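Local structure of histone-lysine N-methyltransferase family member SUVH9 (Arabidopsis thaliana, 4NJ5) at residues D24-F29 with G52-M57; R166-G171 with V200-D205; T237-P242 with S377-H382; T285-G290 with H476-L481. The protein lacks methyltransferase activity and does not bind S-adenosylmethionine, but acts in gene silencing, probably by binding methylated DNA and recruiting RNA polymerase V to chromatin. All blocks are in the same frame, centred on the assembly; numbering follows the deposited sequence.

Contact 1: residues D24-F29 with G52-M57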
loop_
_atom_site.group_PDB
_atom_site.type_symbol
_atom_site.label_atom_id
_atom_site.label_comp_id
_atom_site.label_asym_id
_atom_site.label_seq_id
_atom_site.Cartn_x
_atom_site.Cartn_y
_atom_site.Cartn_z
ATOM N N ASP A 24 -3.415 -4.718 9.218
ATOM C CA ASP A 24 -4.347 -3.855 8.493
ATOM C C ASP A 24 -5.797 -4.356 8.531
ATOM O O ASP A 24 -6.734 -3.550 8.633
ATOM C CB ASP A 24 -3.873 -3.617 7.054
ATOM C CG ASP A 24 -2.762 -2.580 6.974
ATOM O OD1 ASP A 24 -2.826 -1.584 7.725
ATOM O OD2 ASP A 24 -1.826 -2.761 6.164
ATOM N N SER A 25 -5.985 -5.675 8.467
ATOM C CA SER A 25 -7.330 -6.231 8.603
ATOM C C SER A 25 -7.933 -5.902 9.967
ATOM O O SER A 25 -9.102 -5.521 10.065
ATOM C CB SER A 25 -7.326 -7.743 8.390
ATOM O OG SER A 25 -6.917 -8.059 7.075
ATOM N N LEU A 26 -7.124 -6.049 11.014
ATOM C CA LEU A 26 -7.562 -5.762 12.377
ATOM C C LEU A 26 -7.948 -4.291 12.533
ATOM O O LEU A 26 -9.023 -3.977 13.060
ATOM C CB LEU A 26 -6.463 -6.120 13.377
ATOM C CG LEU A 26 -6.860 -6.756 14.711
ATOM C CD1 LEU A 26 -5.779 -6.471 15.743
ATOM C CD2 LEU A 26 -8.215 -6.265 15.204
ATOM N N ARG A 27 -7.064 -3.399 12.087
ATOM C CA ARG A 27 -7.372 -1.972 12.079
ATOM C C ARG A 27 -8.723 -1.721 11.432
ATOM O O ARG A 27 -9.606 -1.096 12.029
ATOM C CB ARG A 27 -6.313 -1.189 11.305
ATOM C CG ARG A 27 -5.149 -0.679 12.121
ATOM C CD ARG A 27 -4.454 0.467 11.393
ATOM N NE ARG A 27 -4.296 0.201 9.963
ATOM C CZ ARG A 27 -5.005 0.794 9.005
ATOM N NH1 ARG A 27 -5.925 1.697 9.320
ATOM N NH2 ARG A 27 -4.792 0.481 7.732
ATOM N N MET A 28 -8.880 -2.223 10.209
ATOM C CA MET A 28 -10.113 -2.010 9.463
ATOM C C MET A 28 -11.330 -2.538 10.221
ATOM O O MET A 28 -12.404 -1.938 10.182
ATOM C CB MET A 28 -10.014 -2.628 8.067
ATOM C CG MET A 28 -9.061 -1.877 7.143
ATOM S SD MET A 28 -8.817 -2.686 5.552
ATOM C CE MET A 28 -10.495 -2.680 4.916
ATOM N N PHE A 29 -11.151 -3.649 10.928
ATOM C CA PHE A 29 -12.238 -4.225 11.711
ATOM C C PHE A 29 -12.650 -3.329 12.873
ATOM O O PHE A 29 -13.840 -3.128 13.117
ATOM C CB PHE A 29 -11.857 -5.605 12.241
ATOM C CG PHE A 29 -12.844 -6.162 13.227
ATOM C CD1 PHE A 29 -14.059 -6.674 12.796
ATOM C CD2 PHE A 29 -12.561 -6.167 14.586
ATOM C CE1 PHE A 29 -14.974 -7.183 13.697
ATOM C CE2 PHE A 29 -13.473 -6.676 15.497
ATOM C CZ PHE A 29 -14.681 -7.185 15.052
ATOM N N GLY A 52 -3.210 2.103 17.199
ATOM C CA GLY A 52 -2.607 1.745 18.469
ATOM C C GLY A 52 -3.290 0.549 19.105
ATOM O O GLY A 52 -2.634 -0.329 19.678
ATOM N N LYS A 53 -4.614 0.508 18.996
ATOM C CA LYS A 53 -5.371 -0.607 19.546
ATOM C C LYS A 53 -5.062 -1.905 18.806
ATOM O O LYS A 53 -4.893 -2.956 19.429
ATOM C CB LYS A 53 -6.872 -0.322 19.516
ATOM C CG LYS A 53 -7.681 -1.281 20.371
ATOM C CD LYS A 53 -7.096 -1.369 21.772
ATOM C CE LYS A 53 -7.999 -2.149 22.712
ATOM N NZ LYS A 53 -8.201 -3.550 22.254
ATOM N N ALA A 54 -4.984 -1.826 17.479
ATOM C CA ALA A 54 -4.613 -2.986 16.673
ATOM C C ALA A 54 -3.238 -3.499 17.099
ATOM O O ALA A 54 -3.032 -4.705 17.271
ATOM C CB ALA A 54 -4.623 -2.634 15.197
ATOM N N GLY A 55 -2.307 -2.569 17.286
ATOM C CA GLY A 55 -0.997 -2.908 17.808
ATOM C C GLY A 55 -1.032 -3.647 19.137
ATOM O O GLY A 55 -0.425 -4.710 19.266
ATOM N N SER A 56 -1.738 -3.097 20.123
ATOM C CA SER A 56 -1.760 -3.696 21.461
ATOM C C SER A 56 -2.429 -5.072 21.463
ATOM O O SER A 56 -2.000 -5.995 22.170
ATOM C CB SER A 56 -2.452 -2.770 22.465
ATOM O OG SER A 56 -3.852 -2.728 22.246
ATOM N N MET A 57 -3.485 -5.199 20.665
ATOM C CA MET A 57 -4.157 -6.480 20.495
ATOM C C MET A 57 -3.233 -7.512 19.862
ATOM O O MET A 57 -3.231 -8.673 20.262
ATOM C CB MET A 57 -5.417 -6.324 19.649
ATOM C CG MET A 57 -6.536 -5.592 20.354
ATOM S SD MET A 57 -7.982 -5.432 19.298
ATOM C CE MET A 57 -8.465 -7.149 19.128
#
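L26 and R27 of helix 8-35 reach A54 of helix 46-60 from two neighbouring positions, where the two short segments cross at 125° with their axes 8.9 Å apart. The tight spot is A54: its small CB lets the backbones come close and lies 3.7 Å from CG of R27, while CD1 of L26 packs against the alanine backbone, 3.6 Å from A54 O. The same CD1 touches CB of M57 at 3.9 Å. Further out the packing thins. M57 is partly open to solvent and gives little of its surface to the crossing; its side chain, bent at the last torsion, brings CE to CD2 of L26 at 4.0 Å. R27 lends only its aliphatic part to the crossing. Its guanidinium group runs back along its own helix and holds D24 side-on: D24 OD1 lies in the guanidinium plane and takes both NE and NH2, the NH2 bond being 2.9 Å long. The other carboxylate oxygen of D24 is bonded by ND2 of N493, and M58 of helix 46-60 also packs on L26. The buried charge of R27 is thus answered by D24 within helix 8-35, and apolar packing is left to join the helices across this contact.

Contact 2: residues R166-G171 with V200-D205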
loop_
_atom_site.group_PDB
_atom_site.type_symbol
_atom_site.label_atom_id
_atom_site.label_comp_id
_atom_site.label_asym_id
_atom_site.label_seq_id
_atom_site.Cartn_x
_atom_site.Cartn_y
_atom_site.Cartn_z
ATOM N N ARG A 166 26.762 4.898 23.248
ATOM C CA ARG A 166 27.274 3.544 23.329
ATOM C C ARG A 166 27.256 2.849 21.970
ATOM O O ARG A 166 28.179 2.105 21.634
ATOM C CB ARG A 166 26.468 2.736 24.346
ATOM C CG ARG A 166 27.234 2.431 25.618
ATOM C CD ARG A 166 27.801 3.689 26.261
ATOM N NE ARG A 166 28.986 3.386 27.058
ATOM C CZ ARG A 166 30.234 3.540 26.627
ATOM N NH1 ARG A 166 30.463 4.018 25.412
ATOM N NH2 ARG A 166 31.253 3.229 27.417
ATOM N N SER A 167 26.209 3.093 21.188
ATOM C CA SER A 167 26.129 2.514 19.853
ATOM C C SER A 167 27.219 3.075 18.949
ATOM O O SER A 167 27.746 2.360 18.094
ATOM C CB SER A 167 24.743 2.716 19.239
ATOM O OG SER A 167 23.838 1.735 19.718
ATOM N N MET A 168 27.563 4.348 19.138
ATOM C CA MET A 168 28.717 4.905 18.439
ATOM C C MET A 168 29.965 4.154 18.856
ATOM O O MET A 168 30.768 3.743 18.019
ATOM C CB MET A 168 28.917 6.387 18.752
ATOM C CG MET A 168 30.226 6.929 18.180
ATOM S SD MET A 168 30.572 8.646 18.596
ATOM C CE MET A 168 30.773 8.522 20.373
ATOM N N TYR A 169 30.115 3.982 20.164
ATOM C CA TYR A 169 31.295 3.340 20.726
ATOM C C TYR A 169 31.468 1.907 20.236
ATOM O O TYR A 169 32.570 1.507 19.866
ATOM C CB TYR A 169 31.234 3.374 22.255
ATOM C CG TYR A 169 32.373 2.661 22.951
ATOM C CD1 TYR A 169 33.549 3.330 23.265
ATOM C CD2 TYR A 169 32.264 1.324 23.309
ATOM C CE1 TYR A 169 34.586 2.683 23.907
ATOM C CE2 TYR A 169 33.294 0.671 23.947
ATOM C CZ TYR A 169 34.453 1.354 24.246
ATOM O OH TYR A 169 35.484 0.705 24.885
ATOM N N TYR A 170 30.383 1.138 20.231
ATOM C CA TYR A 170 30.467 -0.279 19.878
ATOM C C TYR A 170 30.213 -0.542 18.394
ATOM O O TYR A 170 30.136 -1.693 17.968
ATOM C CB TYR A 170 29.517 -1.113 20.744
ATOM C CG TYR A 170 29.881 -1.125 22.214
ATOM C CD1 TYR A 170 30.916 -1.924 22.688
ATOM C CD2 TYR A 170 29.189 -0.343 23.126
ATOM C CE1 TYR A 170 31.253 -1.938 24.032
ATOM C CE2 TYR A 170 29.516 -0.349 24.468
ATOM C CZ TYR A 170 30.550 -1.143 24.918
ATOM O OH TYR A 170 30.867 -1.152 26.256
ATOM N N GLY A 171 30.091 0.529 17.614
ATOM C CA GLY A 171 29.883 0.422 16.181
ATOM C C GLY A 171 28.589 -0.271 15.798
ATOM O O GLY A 171 28.540 -1.026 14.828
ATOM N N VAL A 200 29.014 7.868 13.916
ATOM C CA VAL A 200 30.462 7.999 13.768
ATOM C C VAL A 200 31.032 9.178 14.541
ATOM O O VAL A 200 32.249 9.373 14.580
ATOM C CB VAL A 200 30.863 8.140 12.292
ATOM C CG1 VAL A 200 30.315 6.974 11.486
ATOM C CG2 VAL A 200 30.360 9.464 11.736
ATOM N N ASP A 201 30.150 9.967 15.148
ATOM C CA ASP A 201 30.579 11.107 15.950
ATOM C C ASP A 201 29.465 11.586 16.877
ATOM O O ASP A 201 28.288 11.411 16.585
ATOM C CB ASP A 201 31.060 12.251 15.055
ATOM C CG ASP A 201 31.909 13.253 15.807
ATOM O OD1 ASP A 201 32.330 12.936 16.938
ATOM O OD2 ASP A 201 32.162 14.352 15.270
ATOM N N SER A 202 29.848 12.181 18.002
ATOM C CA SER A 202 28.880 12.719 18.953
ATOM C C SER A 202 29.472 13.913 19.681
ATOM O O SER A 202 30.685 13.981 19.886
ATOM C CB SER A 202 28.482 11.658 19.976
ATOM O OG SER A 202 29.514 11.474 20.928
ATOM N N TRP A 203 28.621 14.851 20.083
ATOM C CA TRP A 203 29.106 16.027 20.793
ATOM C C TRP A 203 28.021 16.749 21.582
ATOM O O TRP A 203 26.829 16.508 21.387
ATOM C CB TRP A 203 29.792 16.996 19.823
ATOM C CG TRP A 203 28.863 17.649 18.847
ATOM C CD1 TRP A 203 28.295 18.884 18.959
ATOM C CD2 TRP A 203 28.396 17.105 17.603
ATOM N NE1 TRP A 203 27.506 19.144 17.866
ATOM C CE2 TRP A 203 27.551 18.069 17.020
ATOM C CE3 TRP A 203 28.612 15.899 16.929
ATOM C CZ2 TRP A 203 26.921 17.863 15.792
ATOM C CZ3 TRP A 203 27.985 15.698 15.710
ATOM C CH2 TRP A 203 27.150 16.675 15.156
ATOM N N PHE A 204 28.457 17.626 22.484
ATOM C CA PHE A 204 27.565 18.501 23.239
ATOM C C PHE A 204 27.319 19.751 22.419
ATOM O O PHE A 204 28.252 20.301 21.837
ATOM C CB PHE A 204 28.213 18.882 24.570
ATOM C CG PHE A 204 27.397 19.839 25.403
ATOM C CD1 PHE A 204 26.310 19.389 26.136
ATOM C CD2 PHE A 204 27.739 21.181 25.475
ATOM C CE1 PHE A 204 25.569 20.260 26.910
ATOM C CE2 PHE A 204 27.002 22.061 26.249
ATOM C CZ PHE A 204 25.914 21.598 26.969
ATOM N N ASP A 205 26.070 20.199 22.366
ATOM C CA ASP A 205 25.736 21.385 21.582
ATOM C C ASP A 205 24.678 22.245 22.273
ATOM O O ASP A 205 23.942 21.771 23.135
ATOM C CB ASP A 205 25.269 20.987 20.181
ATOM C CG ASP A 205 25.463 22.097 19.168
ATOM O OD1 ASP A 205 25.521 23.274 19.580
ATOM O OD2 ASP A 205 25.561 21.791 17.962
#
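Within the SRA (YDG) domain, the last turn of helix 159-169 rests on the C-terminal half of long strand 190-206, and M168 carries the contact. Its side chain leaves the helix extended, with CG opposite the backbone N (chi1 172°) and chi2 near 180°, then bends at chi3, which lays the thioether across the strand. SD of M168 sits 3.6 Å from the backbone C of D201, and CE of M168 turns toward S202, 3.3 Å from its OG. CB of S202 lies 3.9 Å from both CE and SD of M168, giving the methionine end an apolar patch beside the hydroxyl. The hydroxyl's polar partner is OE1 of E165, one turn earlier in the helix, through a weak hydrogen bond. Beyond M168 the helix ends in a Schellman motif with G171, at positive phi, as its C-prime residue; O of G171 is bonded by NE of R198 on the strand. The CB atoms of V200 and D201 point away from the helix, and the strand pairs with strand 212-220 through its backbone. The meeting is therefore one of van der Waals contact, a thioether laid over peptide and hydroxyl groups, with neither charge pair nor hydrogen bond between the segments.

Contact 3: residues T237-P242 with S377-H382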
loop_
_atom_site.group_PDB
_atom_site.type_symbol
_atom_site.label_atom_id
_atom_site.label_comp_id
_atom_site.label_asym_id
_atom_site.label_seq_id
_atom_site.Cartn_x
_atom_site.Cartn_y
_atom_site.Cartn_z
ATOM N N THR A 237 8.142 14.575 -6.876
ATOM C CA THR A 237 8.690 15.513 -7.850
ATOM C C THR A 237 8.169 15.187 -9.251
ATOM O O THR A 237 7.929 16.081 -10.067
ATOM C CB THR A 237 10.227 15.500 -7.847
ATOM O OG1 THR A 237 10.690 15.767 -6.520
ATOM C CG2 THR A 237 10.774 16.545 -8.803
ATOM N N LEU A 238 7.986 13.900 -9.525
ATOM C CA LEU A 238 7.396 13.474 -10.787
ATOM C C LEU A 238 5.953 13.943 -10.903
ATOM O O LEU A 238 5.443 14.129 -12.007
ATOM C CB LEU A 238 7.462 11.955 -10.925
ATOM C CG LEU A 238 8.847 11.374 -11.179
ATOM C CD1 LEU A 238 8.727 9.885 -11.446
ATOM C CD2 LEU A 238 9.504 12.088 -12.348
ATOM N N LYS A 239 5.291 14.120 -9.764
ATOM C CA LYS A 239 3.940 14.681 -9.784
ATOM C C LYS A 239 3.937 16.202 -9.949
ATOM O O LYS A 239 2.988 16.760 -10.497
ATOM C CB LYS A 239 3.163 14.302 -8.524
ATOM C CG LYS A 239 2.936 12.813 -8.356
ATOM C CD LYS A 239 2.361 12.507 -6.986
ATOM C CE LYS A 239 1.014 13.178 -6.788
ATOM N NZ LYS A 239 0.401 12.782 -5.492
ATOM N N THR A 240 4.982 16.878 -9.474
ATOM C CA THR A 240 4.986 18.345 -9.521
ATOM C C THR A 240 5.850 18.971 -10.625
ATOM O O THR A 240 5.472 19.990 -11.206
ATOM C CB THR A 240 5.375 18.976 -8.161
ATOM O OG1 THR A 240 6.709 18.594 -7.811
ATOM C CG2 THR A 240 4.414 18.534 -7.067
ATOM N N ASN A 241 7.008 18.378 -10.900
ATOM C CA ASN A 241 7.907 18.913 -11.924
ATOM C C ASN A 241 8.822 17.832 -12.504
ATOM O O ASN A 241 10.036 17.865 -12.299
ATOM C CB ASN A 241 8.735 20.068 -11.352
ATOM C CG ASN A 241 9.526 20.806 -12.415
ATOM O OD1 ASN A 241 9.314 20.613 -13.611
ATOM N ND2 ASN A 241 10.442 21.663 -11.982
ATOM N N PRO A 242 8.233 16.878 -13.246
ATOM C CA PRO A 242 8.919 15.671 -13.725
ATOM C C PRO A 242 10.175 15.925 -14.558
ATOM O O PRO A 242 11.131 15.153 -14.461
ATOM C CB PRO A 242 7.849 14.968 -14.572
ATOM C CG PRO A 242 6.841 16.013 -14.888
ATOM C CD PRO A 242 6.837 16.934 -13.716
ATOM N N SER A 377 2.964 3.220 -9.847
ATOM C CA SER A 377 2.163 4.333 -9.350
ATOM C C SER A 377 3.030 5.445 -8.768
ATOM O O SER A 377 3.991 5.171 -8.052
ATOM C CB SER A 377 1.184 3.843 -8.284
ATOM O OG SER A 377 0.539 4.933 -7.650
ATOM N N LEU A 378 2.686 6.696 -9.066
ATOM C CA LEU A 378 3.365 7.830 -8.440
ATOM C C LEU A 378 2.834 8.033 -7.028
ATOM O O LEU A 378 3.498 8.631 -6.178
ATOM C CB LEU A 378 3.183 9.122 -9.240
ATOM C CG LEU A 378 3.449 9.144 -10.749
ATOM C CD1 LEU A 378 3.550 10.577 -11.247
ATOM C CD2 LEU A 378 4.694 8.370 -11.127
ATOM N N ASP A 379 1.628 7.536 -6.784
ATOM C CA ASP A 379 0.983 7.719 -5.493
ATOM C C ASP A 379 1.224 6.517 -4.598
ATOM O O ASP A 379 1.574 5.435 -5.068
ATOM C CB ASP A 379 -0.520 7.941 -5.673
ATOM C CG ASP A 379 -0.834 9.079 -6.630
ATOM O OD1 ASP A 379 -0.047 10.048 -6.678
ATOM O OD2 ASP A 379 -1.865 9.003 -7.334
ATOM N N VAL A 380 1.051 6.720 -3.300
ATOM C CA VAL A 380 1.084 5.625 -2.351
ATOM C C VAL A 380 -0.192 4.822 -2.542
ATOM O O VAL A 380 -1.267 5.391 -2.721
ATOM C CB VAL A 380 1.168 6.161 -0.907
ATOM C CG1 VAL A 380 0.800 5.086 0.102
ATOM C CG2 VAL A 380 2.562 6.723 -0.631
ATOM N N LEU A 381 -0.072 3.499 -2.543
ATOM C CA LEU A 381 -1.246 2.647 -2.628
ATOM C C LEU A 381 -1.333 1.788 -1.382
ATOM O O LEU A 381 -0.389 1.070 -1.046
ATOM C CB LEU A 381 -1.184 1.763 -3.871
ATOM C CG LEU A 381 -1.087 2.496 -5.206
ATOM C CD1 LEU A 381 -0.833 1.499 -6.315
ATOM C CD2 LEU A 381 -2.358 3.290 -5.472
ATOM N N HIS A 382 -2.465 1.863 -0.689
ATOM C CA HIS A 382 -2.633 1.090 0.532
ATOM C C HIS A 382 -3.353 -0.234 0.288
ATOM O O HIS A 382 -4.027 -0.415 -0.728
ATOM C CB HIS A 382 -3.329 1.909 1.621
ATOM C CG HIS A 382 -4.750 2.264 1.309
ATOM N ND1 HIS A 382 -5.103 3.448 0.699
ATOM C CD2 HIS A 382 -5.908 1.605 1.554
ATOM C CE1 HIS A 382 -6.419 3.497 0.568
ATOM N NE2 HIS A 382 -6.929 2.391 1.080
#
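K239 keeps CG beside its backbone N (chi1 -63°), runs on extended and then bends at chi3, a course that takes its aliphatic part over L378 and its amine to D379. D379 meets it with its own CG on the N side (chi1 -54°), which swings the carboxylate nearer the helix than its CB direction alone would suggest. The two side chains cross at about a right angle, and NZ of K239 forms a salt bridge to OD1 of D379 at 3.0 Å, arriving 38° out of the carboxylate plane. Before reaching it, the lysine slides past L378 in the opposite direction, with its CG 3.7 Å from CD1 and 3.8 Å from CB of that leucine. CD1 of L378 also reaches L238, 4.2 Å from its CB, so a buried apolar patch underlies the ion pair. Neither charge depends on the other alone: NZ makes a second salt bridge with OE1 of E183, while OD2 of D379 accepts hydrogen bonds from N of R362 and ND2 of N361. A methionine here would probably leave D379 OD1 and E183 without the positive charge they share. The contact joins the C-terminal end of helix 228-240 to the SET-domain loop that links strands 373-377 and 386-389. On the helix side L238 packs against Y250 of strand 250-252 and its O is bonded by Y265 OH of strand 264-267; on the loop side L378 pairs through its backbone with R362, just ahead of strand 363-367.

Contact 4: residues T285-G290 with H476-L481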
loop_
_atom_site.group_PDB
_atom_site.type_symbol
_atom_site.label_atom_id
_atom_site.label_comp_id
_atom_site.label_asym_id
_atom_site.label_seq_id
_atom_site.Cartn_x
_atom_site.Cartn_y
_atom_site.Cartn_z
ATOM N N THR A 285 -14.347 -0.962 -19.748
ATOM C CA THR A 285 -14.582 -2.110 -20.616
ATOM C C THR A 285 -15.821 -1.917 -21.486
ATOM O O THR A 285 -16.870 -1.489 -21.006
ATOM C CB THR A 285 -14.712 -3.417 -19.805
ATOM O OG1 THR A 285 -13.406 -3.909 -19.483
ATOM C CG2 THR A 285 -15.461 -4.485 -20.599
ATOM N N SER A 286 -15.681 -2.213 -22.774
ATOM C CA SER A 286 -16.805 -2.135 -23.697
ATOM C C SER A 286 -17.484 -3.493 -23.857
ATOM O O SER A 286 -16.889 -4.447 -24.359
ATOM C CB SER A 286 -16.353 -1.601 -25.054
ATOM O OG SER A 286 -17.408 -1.675 -25.996
ATOM N N PHE A 287 -18.732 -3.571 -23.415
ATOM C CA PHE A 287 -19.517 -4.787 -23.544
ATOM C C PHE A 287 -20.221 -4.791 -24.897
ATOM O O PHE A 287 -20.438 -3.729 -25.479
ATOM C CB PHE A 287 -20.501 -4.904 -22.374
ATOM C CG PHE A 287 -19.826 -5.134 -21.047
ATOM C CD1 PHE A 287 -19.251 -6.360 -20.755
ATOM C CD2 PHE A 287 -19.754 -4.122 -20.098
ATOM C CE1 PHE A 287 -18.619 -6.578 -19.541
ATOM C CE2 PHE A 287 -19.122 -4.335 -18.874
ATOM C CZ PHE A 287 -18.556 -5.563 -18.597
ATOM N N PRO A 288 -20.546 -5.984 -25.422
ATOM C CA PRO A 288 -21.157 -6.091 -26.752
ATOM C C PRO A 288 -22.442 -5.286 -26.871
ATOM O O PRO A 288 -23.287 -5.354 -25.979
ATOM C CB PRO A 288 -21.451 -7.593 -26.891
ATOM C CG PRO A 288 -21.332 -8.157 -25.517
ATOM C CD PRO A 288 -20.317 -7.310 -24.824
ATOM N N PRO A 289 -22.575 -4.519 -27.964
ATOM C CA PRO A 289 -23.747 -3.680 -28.222
ATOM C C PRO A 289 -25.026 -4.499 -28.147
ATOM O O PRO A 289 -25.127 -5.546 -28.791
ATOM C CB PRO A 289 -23.517 -3.192 -29.656
ATOM C CG PRO A 289 -22.047 -3.228 -29.831
ATOM C CD PRO A 289 -21.581 -4.421 -29.046
ATOM N N GLY A 290 -25.982 -4.030 -27.354
ATOM C CA GLY A 290 -27.233 -4.740 -27.189
ATOM C C GLY A 290 -27.215 -5.728 -26.041
ATOM O O GLY A 290 -27.894 -6.753 -26.092
ATOM N N HIS A 476 -21.794 -2.596 -11.467
ATOM C CA HIS A 476 -22.405 -1.358 -11.081
ATOM C C HIS A 476 -23.349 -0.794 -12.073
ATOM O O HIS A 476 -24.472 -0.491 -11.757
ATOM C CB HIS A 476 -21.410 -0.334 -10.605
ATOM C CG HIS A 476 -20.435 0.065 -11.628
ATOM N ND1 HIS A 476 -20.656 1.039 -12.472
ATOM C CD2 HIS A 476 -19.212 -0.420 -11.915
ATOM C CE1 HIS A 476 -19.615 1.162 -13.256
ATOM N NE2 HIS A 476 -18.731 0.290 -12.891
ATOM N N ASP A 477 -22.860 -0.537 -13.255
ATOM C CA ASP A 477 -23.666 -0.005 -14.318
ATOM C C ASP A 477 -24.711 -0.916 -14.986
ATOM O O ASP A 477 -25.641 -0.441 -15.516
ATOM C CB ASP A 477 -22.805 0.735 -15.315
ATOM C CG ASP A 477 -21.861 -0.143 -15.993
ATOM O OD1 ASP A 477 -21.421 -1.110 -15.397
ATOM O OD2 ASP A 477 -21.561 0.162 -17.117
ATOM N N HIS A 478 -24.500 -2.208 -14.959
ATOM C CA HIS A 478 -25.399 -3.160 -15.512
ATOM C C HIS A 478 -25.574 -4.285 -14.568
ATOM O O HIS A 478 -24.842 -4.371 -13.621
ATOM C CB HIS A 478 -24.917 -3.629 -16.857
ATOM C CG HIS A 478 -23.861 -4.674 -16.819
ATOM N ND1 HIS A 478 -24.075 -5.886 -16.395
ATOM C CD2 HIS A 478 -22.584 -4.650 -17.245
ATOM C CE1 HIS A 478 -22.990 -6.591 -16.508
ATOM N NE2 HIS A 478 -22.077 -5.841 -17.035
ATOM N N ASN A 479 -26.551 -5.145 -14.788
ATOM C CA ASN A 479 -26.789 -6.276 -13.892
ATOM C C ASN A 479 -26.732 -7.680 -14.496
ATOM O O ASN A 479 -27.464 -8.571 -14.072
ATOM C CB ASN A 479 -28.096 -6.084 -13.120
ATOM C CG ASN A 479 -27.858 -5.825 -11.651
ATOM O OD1 ASN A 479 -26.827 -6.213 -11.102
ATOM N ND2 ASN A 479 -28.805 -5.161 -11.006
ATOM N N SER A 480 -25.846 -7.881 -15.462
ATOM C CA SER A 480 -25.661 -9.200 -16.048
ATOM C C SER A 480 -24.547 -9.958 -15.339
ATOM O O SER A 480 -23.385 -9.561 -15.409
ATOM C CB SER A 480 -25.336 -9.087 -17.536
ATOM O OG SER A 480 -25.031 -10.358 -18.084
ATOM N N LEU A 481 -24.902 -11.051 -14.667
ATOM C CA LEU A 481 -23.920 -11.897 -13.984
ATOM C C LEU A 481 -22.848 -12.434 -14.930
ATOM O O LEU A 481 -21.726 -12.711 -14.512
ATOM C CB LEU A 481 -24.606 -13.069 -13.276
ATOM C CG LEU A 481 -25.299 -12.832 -11.930
ATOM C CD1 LEU A 481 -24.993 -11.452 -11.364
ATOM C CD2 LEU A 481 -26.799 -13.053 -12.043
#
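H478 and F287 meet as a T-shaped aromatic pair, the histidine edge toward the phenylalanine face, with planes at 89° and ring centroids 5.0 Å apart. Leading up to it, D477 makes a salt bridge with R485 of strand 485-490 through OD2. Next comes H478, whose CG lies between the backbone N and carbonyl carbon (chi1 81°), turning the ring toward F287. NE2 and CD2 of H478 form the touching edge, each 3.8 Å from CE2 of F287, and NE2 stands over the ring face, displaced toward the rim. The opposite face is covered by CG2 of T285. Past N479, the backbone N of S480 bonds to ND1 of H478 at 2.8 Å, nearly straight (171°) and in the ring plane, while NE2 is hydrogen-bonded with O of F483. Both ring nitrogens are thus engaged, which fixes the ring's rotation. A leucine here is likely to leave S480 N without its acceptor and F483 O without its mate, and to lose the edge-on cover of the F287 face. The arrangement is an edge-to-face stack between two irregular segments, tying the pre-SET part of the chain to the SET-domain loop between antiparallel strands 469-475 and 485-490.

Overall arrangement
The four contacts are spread along an elongated chain, none touching another. Contact 2, in the SRA domain, and contact 4, between pre-SET and SET parts, lie on opposite sides of the chain's centre with their own centres 66 Å apart. Contacts 1 and 3 are nearer the middle, also on opposite sides of that centre; their nearest atoms are about 6 Å apart. N493 links their surroundings, bonding D24 of contact 1 and touching H382 of contact 3. In sequence, contacts 1 and 2 each close before the next opens, whereas contacts 3 and 4 interleave. All four lie away from the triangular three-zinc cluster, to which C302, C308 and C340 each contribute two zinc bonds.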